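Side-chain contacts in amide synthase (Vibrio cholerae, PDB 1L5A), which is a nonribosomal peptide synthetase condensation enzyme of vibriobactin biosynthesis, probably joining an acyl group to an amine through an amide bond: residues M1-A4 / Q5-F8; R312-Q315 / I316-D319. All blocks are in the same frame, centred on the assembly; numbering follows the deposited sequence.

Overall arrangement
Contact 1 (residues 1-8) forms the entry into helix 6-14; contact 2 (residues 312-319) spans the short helix 313-319. Both are local, both are partly buried, and their centres lie about 12 Å apart. They touch where Ala-4 and Leu-3 pack on Arg-312 and where Leu-3 and Pro-7 meet the first turn of helix 313-319. Their chemistry differs. In contact 1 a buried glutamine amide bonds to a backbone N-H just before its helix and bonds on to the loop carrying the HHxxxDG signature of the condensation domain. Contact 2 is a regular helix with a buried isoleucine flank, charged groups tied to neighbouring loops, and an exposed Gln-318 facing a second subunit.

Contact 1: M1-A4 / Q5-F8; sequences MLLA and QKPF
At the entry into helix 6-14, the Gln-5 side chain reaches back to accept the N-H of Leu-2, while Leu-2 O takes the N-H groups of Gln-5 and Lys-6 in the turn that leads into the helix. Leu-2 N donates to Gln-5 OE1 at 2.9 Å, almost straight (172° at the hydrogen) and onto a lone pair in the carbonyl plane. The glutamine can do this because its CG sits beside its own N (chi1 -63°) and the chain then runs extended. Gln-5 N meets Leu-2 O at 2.6 Å from above the carbonyl plane, and Lys-6 N meets it at 3.2 Å nearly in line with the C=O bond. Met-1 CG crosses the root of the glutamine, 3.5 Å from Gln-5 CB, and Met-1 SD lies 4.1 Å from Lys-6 CD. One turn on, Ala-4 O meets the edge of the Phe-8 ring near its plane, 3.5 Å from CD1; that ring lies nearly parallel to His-126 of the HHxxxDG signature. Gln-5 NE2 bonds to Ile-127 O in the same motif. With both ends of its buried amide engaged, Gln-5 is fixed in rotation and ties the N-terminus to that loop.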
ATOM      1  N   MET A   1      12.021  18.595  14.929  1.00 32.91           N
ATOM      2  CA  MET A   1      12.427  19.092  13.580  1.00 32.29           C
ATOM      3  C   MET A   1      12.692  17.916  12.643  1.00 30.93           C
ATOM      4  O   MET A   1      13.298  16.921  13.037  1.00 30.60           O
ATOM      5  CB  MET A   1      13.686  19.942  13.688  1.00 30.04           C
ATOM      6  CG  MET A   1      14.055  20.642  12.397  1.00 37.21           C
ATOM      7  SD  MET A   1      15.603  21.560  12.508  1.00 40.09           S
ATOM      8  CE  MET A   1      15.267  22.832  13.705  1.00 32.73           C
ATOM      9  N   LEU A   2      12.221  18.033  11.409  1.00 28.25           N
ATOM     10  CA  LEU A   2      12.391  16.993  10.404  1.00 32.56           C
ATOM     11  C   LEU A   2      13.779  17.031   9.751  1.00 37.13           C
ATOM     12  O   LEU A   2      14.342  18.106   9.515  1.00 35.99           O
ATOM     13  CB  LEU A   2      11.332  17.156   9.311  1.00 38.23           C
ATOM     14  CG  LEU A   2       9.866  16.911   9.660  1.00 42.61           C
ATOM     15  CD1 LEU A   2       8.983  17.337   8.476  1.00 37.45           C
ATOM     16  CD2 LEU A   2       9.676  15.435  10.017  1.00 28.26           C
ATOM     17  N   LEU A   3      14.325  15.858   9.450  1.00 35.46           N
ATOM     18  CA  LEU A   3      15.629  15.796   8.812  1.00 33.23           C
ATOM     19  C   LEU A   3      15.730  16.840   7.688  1.00 33.60           C
ATOM     20  O   LEU A   3      16.709  17.582   7.599  1.00 33.58           O
ATOM     21  CB  LEU A   3      15.861  14.400   8.250  1.00 31.94           C
ATOM     22  CG  LEU A   3      17.222  14.179   7.600  1.00 32.42           C
ATOM     23  CD1 LEU A   3      18.344  14.458   8.597  1.00 26.74           C
ATOM     24  CD2 LEU A   3      17.278  12.759   7.079  1.00 24.64           C
ATOM     25  N   ALA A   4      14.706  16.912   6.845  1.00 28.16           N
ATOM     26  CA  ALA A   4      14.700  17.866   5.744  1.00 23.41           C
ATOM     27  C   ALA A   4      14.827  19.342   6.187  1.00 27.37           C
ATOM     28  O   ALA A   4      15.232  20.202   5.387  1.00 32.71           O
ATOM     29  CB  ALA A   4      13.435  17.676   4.889  1.00 18.86           C
ATOM     30  N   GLN A   5      14.489  19.640   7.439  1.00 23.37           N
ATOM     31  CA  GLN A   5      14.593  21.020   7.945  1.00 28.07           C
ATOM     32  C   GLN A   5      15.968  21.315   8.552  1.00 34.16           C
ATOM     33  O   GLN A   5      16.387  22.475   8.589  1.00 37.54           O
ATOM     34  CB  GLN A   5      13.516  21.312   9.008  1.00 20.13           C
ATOM     35  CG  GLN A   5      12.071  21.233   8.494  1.00 27.54           C
ATOM     36  CD  GLN A   5      11.028  21.304   9.606  1.00 27.33           C
ATOM     37  OE1 GLN A   5      10.992  20.460  10.494  1.00 27.76           O
ATOM     38  NE2 GLN A   5      10.174  22.315   9.552  1.00 24.37           N
ATOM     39  N   LYS A   6      16.661  20.277   9.027  1.00 27.83           N
ATOM     40  CA  LYS A   6      17.972  20.443   9.650  1.00 32.35           C
ATOM     41  C   LYS A   6      18.980  21.262   8.806  1.00 31.75           C
ATOM     42  O   LYS A   6      19.554  22.236   9.291  1.00 37.25           O
ATOM     43  CB  LYS A   6      18.587  19.073   9.979  1.00 34.28           C
ATOM     44  CG  LYS A   6      17.785  18.195  10.939  1.00 45.86           C
ATOM     45  CD  LYS A   6      18.170  18.408  12.401  1.00 51.78           C
ATOM     46  CE  LYS A   6      17.244  17.643  13.381  1.00 51.91           C
ATOM     47  NZ  LYS A   6      17.338  16.148  13.339  1.00 47.82           N
ATOM     48  N   PRO A   7      19.209  20.886   7.540  1.00 24.22           N
ATOM     49  CA  PRO A   7      20.177  21.695   6.800  1.00 27.67           C
ATOM     50  C   PRO A   7      19.851  23.180   6.732  1.00 32.61           C
ATOM     51  O   PRO A   7      20.762  24.005   6.768  1.00 37.78           O
ATOM     52  CB  PRO A   7      20.261  21.005   5.427  1.00 22.84           C
ATOM     53  CG  PRO A   7      18.984  20.248   5.319  1.00 28.56           C
ATOM     54  CD  PRO A   7      18.681  19.785   6.717  1.00 28.83           C
ATOM     55  N   PHE A   8      18.568  23.537   6.653  1.00 34.45           N
ATOM     56  CA  PHE A   8      18.216  24.956   6.612  1.00 33.74           C
ATOM     57  C   PHE A   8      18.553  25.592   7.951  1.00 30.30           C
ATOM     58  O   PHE A   8      19.076  26.702   8.026  1.00 37.88           O
ATOM     59  CB  PHE A   8      16.723  25.166   6.300  1.00 22.06           C
ATOM     60  CG  PHE A   8      16.354  24.819   4.890  1.00 26.46           C
ATOM     61  CD1 PHE A   8      15.713  23.628   4.598  1.00 25.45           C
ATOM     62  CD2 PHE A   8      16.710  25.656   3.841  1.00 26.40           C
ATOM     63  CE1 PHE A   8      15.430  23.265   3.275  1.00 24.50           C
ATOM     64  CE2 PHE A   8      16.434  25.302   2.512  1.00 29.79           C
ATOM     65  CZ  PHE A   8      15.792  24.100   2.230  1.00 12.92           C
TER

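Contact 2: R312-Q315 / I316-D319; sequences RIEQ and IEQD
Gln-315 and Asp-319, one turn apart on helix 313-319, make the polar side-chain bond of this contact. Gln-315 NE2 donates to Asp-319 OD1 at 3.2 Å, with 163° at the hydrogen. The oxygen lies in the amide plane of the glutamine, but the nitrogen stands 41° above the carboxylate plane, so the bond is straight for the donor and off-plane for the acceptor. Gln-315 CG is anti to its N (chi1 -177°), and a bend at chi2 turns the amide toward Asp-319.

Two charged groups meet at the helix start: Arg-312, the N-cap residue, places NH1 2.9 Å from Glu-314 OE1 in a salt bridge onto the syn lone pair. Further along, Glu-317 lays OE1 3.6 Å from Glu-314 CA. Beyond the two segments, Arg-312 NH2 binds Val-276 O, Glu-317 OE2 binds Tyr-328 N, and Asp-319 OD2 binds Tyr-311 OH, so both oxygens of the aspartate are used.

Backbone bonds from Arg-312 O to Ile-316 N (2.9 Å) through Gln-315 O to Asp-319 N (2.8 Å) complete the turns. Among apolar groups, Ile-313 CD1 meets Ile-316 CD1 at 3.9 Å, the two branches slanting across each other on the buried flank.

Ile-313 touches Pro-280 and bonds through its N to Asn-277 OD1, while Ile-316 packs on Trp-184 and Leu-188, Gln-315 on Tyr-177 and Asp-319 on Lys-181 of helix 175-189, so the short helix packs on both that helix and strand 277-282.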
ATOM      1  N   ARG A 312      15.025  10.644   2.454  1.00 31.84           N
ATOM      2  CA  ARG A 312      15.761  11.903   2.425  1.00 33.41           C
ATOM      3  C   ARG A 312      17.196  11.829   1.892  1.00 33.92           C
ATOM      4  O   ARG A 312      17.998  10.976   2.298  1.00 27.26           O
ATOM      5  CB  ARG A 312      15.757  12.509   3.830  1.00 34.99           C
ATOM      6  CG  ARG A 312      14.412  13.104   4.241  1.00 23.81           C
ATOM      7  CD  ARG A 312      14.458  14.580   3.981  1.00 33.85           C
ATOM      8  NE  ARG A 312      13.530  15.034   2.958  1.00 32.70           N
ATOM      9  CZ  ARG A 312      13.805  16.017   2.109  1.00 35.95           C
ATOM     10  NH1 ARG A 312      14.977  16.633   2.159  1.00 24.07           N
ATOM     11  NH2 ARG A 312      12.908  16.386   1.214  1.00 35.28           N
ATOM     12  N   ILE A 313      17.511  12.742   0.980  1.00 33.77           N
ATOM     13  CA  ILE A 313      18.841  12.801   0.402  1.00 32.54           C
ATOM     14  C   ILE A 313      19.861  13.057   1.515  1.00 32.46           C
ATOM     15  O   ILE A 313      20.998  12.600   1.441  1.00 35.61           O
ATOM     16  CB  ILE A 313      18.935  13.919  -0.671  1.00 36.34           C
ATOM     17  CG1 ILE A 313      20.294  13.856  -1.375  1.00 30.10           C
ATOM     18  CG2 ILE A 313      18.731  15.293  -0.028  1.00 34.91           C
ATOM     19  CD1 ILE A 313      20.433  12.719  -2.363  1.00 28.62           C
ATOM     20  N   GLU A 314      19.457  13.784   2.552  1.00 27.94           N
ATOM     21  CA  GLU A 314      20.367  14.056   3.658  1.00 28.21           C
ATOM     22  C   GLU A 314      20.734  12.730   4.272  1.00 33.31           C
ATOM     23  O   GLU A 314      21.876  12.518   4.689  1.00 38.78           O
ATOM     24  CB  GLU A 314      19.712  14.940   4.731  1.00 26.23           C
ATOM     25  CG  GLU A 314      19.384  16.370   4.293  1.00 26.41           C
ATOM     26  CD  GLU A 314      18.104  16.471   3.474  1.00 33.83           C
ATOM     27  OE1 GLU A 314      17.362  15.464   3.415  1.00 37.38           O
ATOM     28  OE2 GLU A 314      17.828  17.561   2.912  1.00 33.50           O
ATOM     29  N   GLN A 315      19.744  11.836   4.323  1.00 39.54           N
ATOM     30  CA  GLN A 315      19.927  10.500   4.889  1.00 34.09           C
ATOM     31  C   GLN A 315      20.870   9.729   3.974  1.00 30.95           C
ATOM     32  O   GLN A 315      21.786   9.062   4.444  1.00 29.24           O
ATOM     33  CB  GLN A 315      18.583   9.765   5.001  1.00 28.15           C
ATOM     34  CG  GLN A 315      18.698   8.389   5.656  1.00 21.43           C
ATOM     35  CD  GLN A 315      19.234   8.514   7.055  1.00 36.88           C
ATOM     36  OE1 GLN A 315      18.652   9.210   7.891  1.00 40.75           O
ATOM     37  NE2 GLN A 315      20.356   7.859   7.324  1.00 34.30           N
ATOM     38  N   ILE A 316      20.634   9.823   2.667  1.00 25.11           N
ATOM     39  CA  ILE A 316      21.499   9.165   1.703  1.00 29.80           C
ATOM     40  C   ILE A 316      22.931   9.669   1.958  1.00 32.20           C
ATOM     41  O   ILE A 316      23.852   8.869   2.065  1.00 35.02           O
ATOM     42  CB  ILE A 316      21.099   9.484   0.238  1.00 28.34           C
ATOM     43  CG1 ILE A 316      19.713   8.919  -0.071  1.00 24.26           C
ATOM     44  CG2 ILE A 316      22.112   8.885  -0.713  1.00 30.38           C
ATOM     45  CD1 ILE A 316      19.299   9.063  -1.533  1.00 20.68           C
ATOM     46  N   GLU A 317      23.112  10.981   2.089  1.00 28.62           N
ATOM     47  CA  GLU A 317      24.451  11.513   2.339  1.00 39.81           C
ATOM     48  C   GLU A 317      25.096  10.738   3.490  1.00 44.40           C
ATOM     49  O   GLU A 317      26.244  10.286   3.372  1.00 45.01           O
ATOM     50  CB  GLU A 317      24.425  13.016   2.679  1.00 29.65           C
ATOM     51  CG  GLU A 317      23.928  13.938   1.556  1.00 31.18           C
ATOM     52  CD  GLU A 317      23.859  15.412   1.980  1.00 38.09           C
ATOM     53  OE1 GLU A 317      23.592  15.691   3.174  1.00 36.44           O
ATOM     54  OE2 GLU A 317      24.066  16.294   1.114  1.00 47.15           O
ATOM     55  N   GLN A 318      24.367  10.584   4.595  1.00 43.64           N
ATOM     56  CA  GLN A 318      24.901   9.851   5.746  1.00 47.73           C
ATOM     57  C   GLN A 318      25.218   8.403   5.374  1.00 45.56           C
ATOM     58  O   GLN A 318      26.263   7.870   5.745  1.00 44.88           O
ATOM     59  CB  GLN A 318      23.912   9.836   6.914  1.00 46.59           C
ATOM     60  CG  GLN A 318      23.820  11.114   7.728  1.00 60.23           C
ATOM     61  CD  GLN A 318      22.954  10.927   8.972  1.00 70.23           C
ATOM     62  OE1 GLN A 318      23.266  10.084   9.824  1.00 67.31           O
ATOM     63  NE2 GLN A 318      21.855  11.703   9.079  1.00 60.40           N
ATOM     64  N   ASP A 319      24.303   7.773   4.644  1.00 38.43           N
ATOM     65  CA  ASP A 319      24.478   6.389   4.244  1.00 39.45           C
ATOM     66  C   ASP A 319      25.737   6.217   3.403  1.00 43.45           C
ATOM     67  O   ASP A 319      26.420   5.201   3.492  1.00 46.29           O
ATOM     68  CB  ASP A 319      23.261   5.896   3.452  1.00 28.33           C
ATOM     69  CG  ASP A 319      22.018   5.710   4.318  1.00 37.41           C
ATOM     70  OD1 ASP A 319      22.075   5.895   5.560  1.00 35.22           O
ATOM     71  OD2 ASP A 319      20.965   5.373   3.746  1.00 47.17           O
TER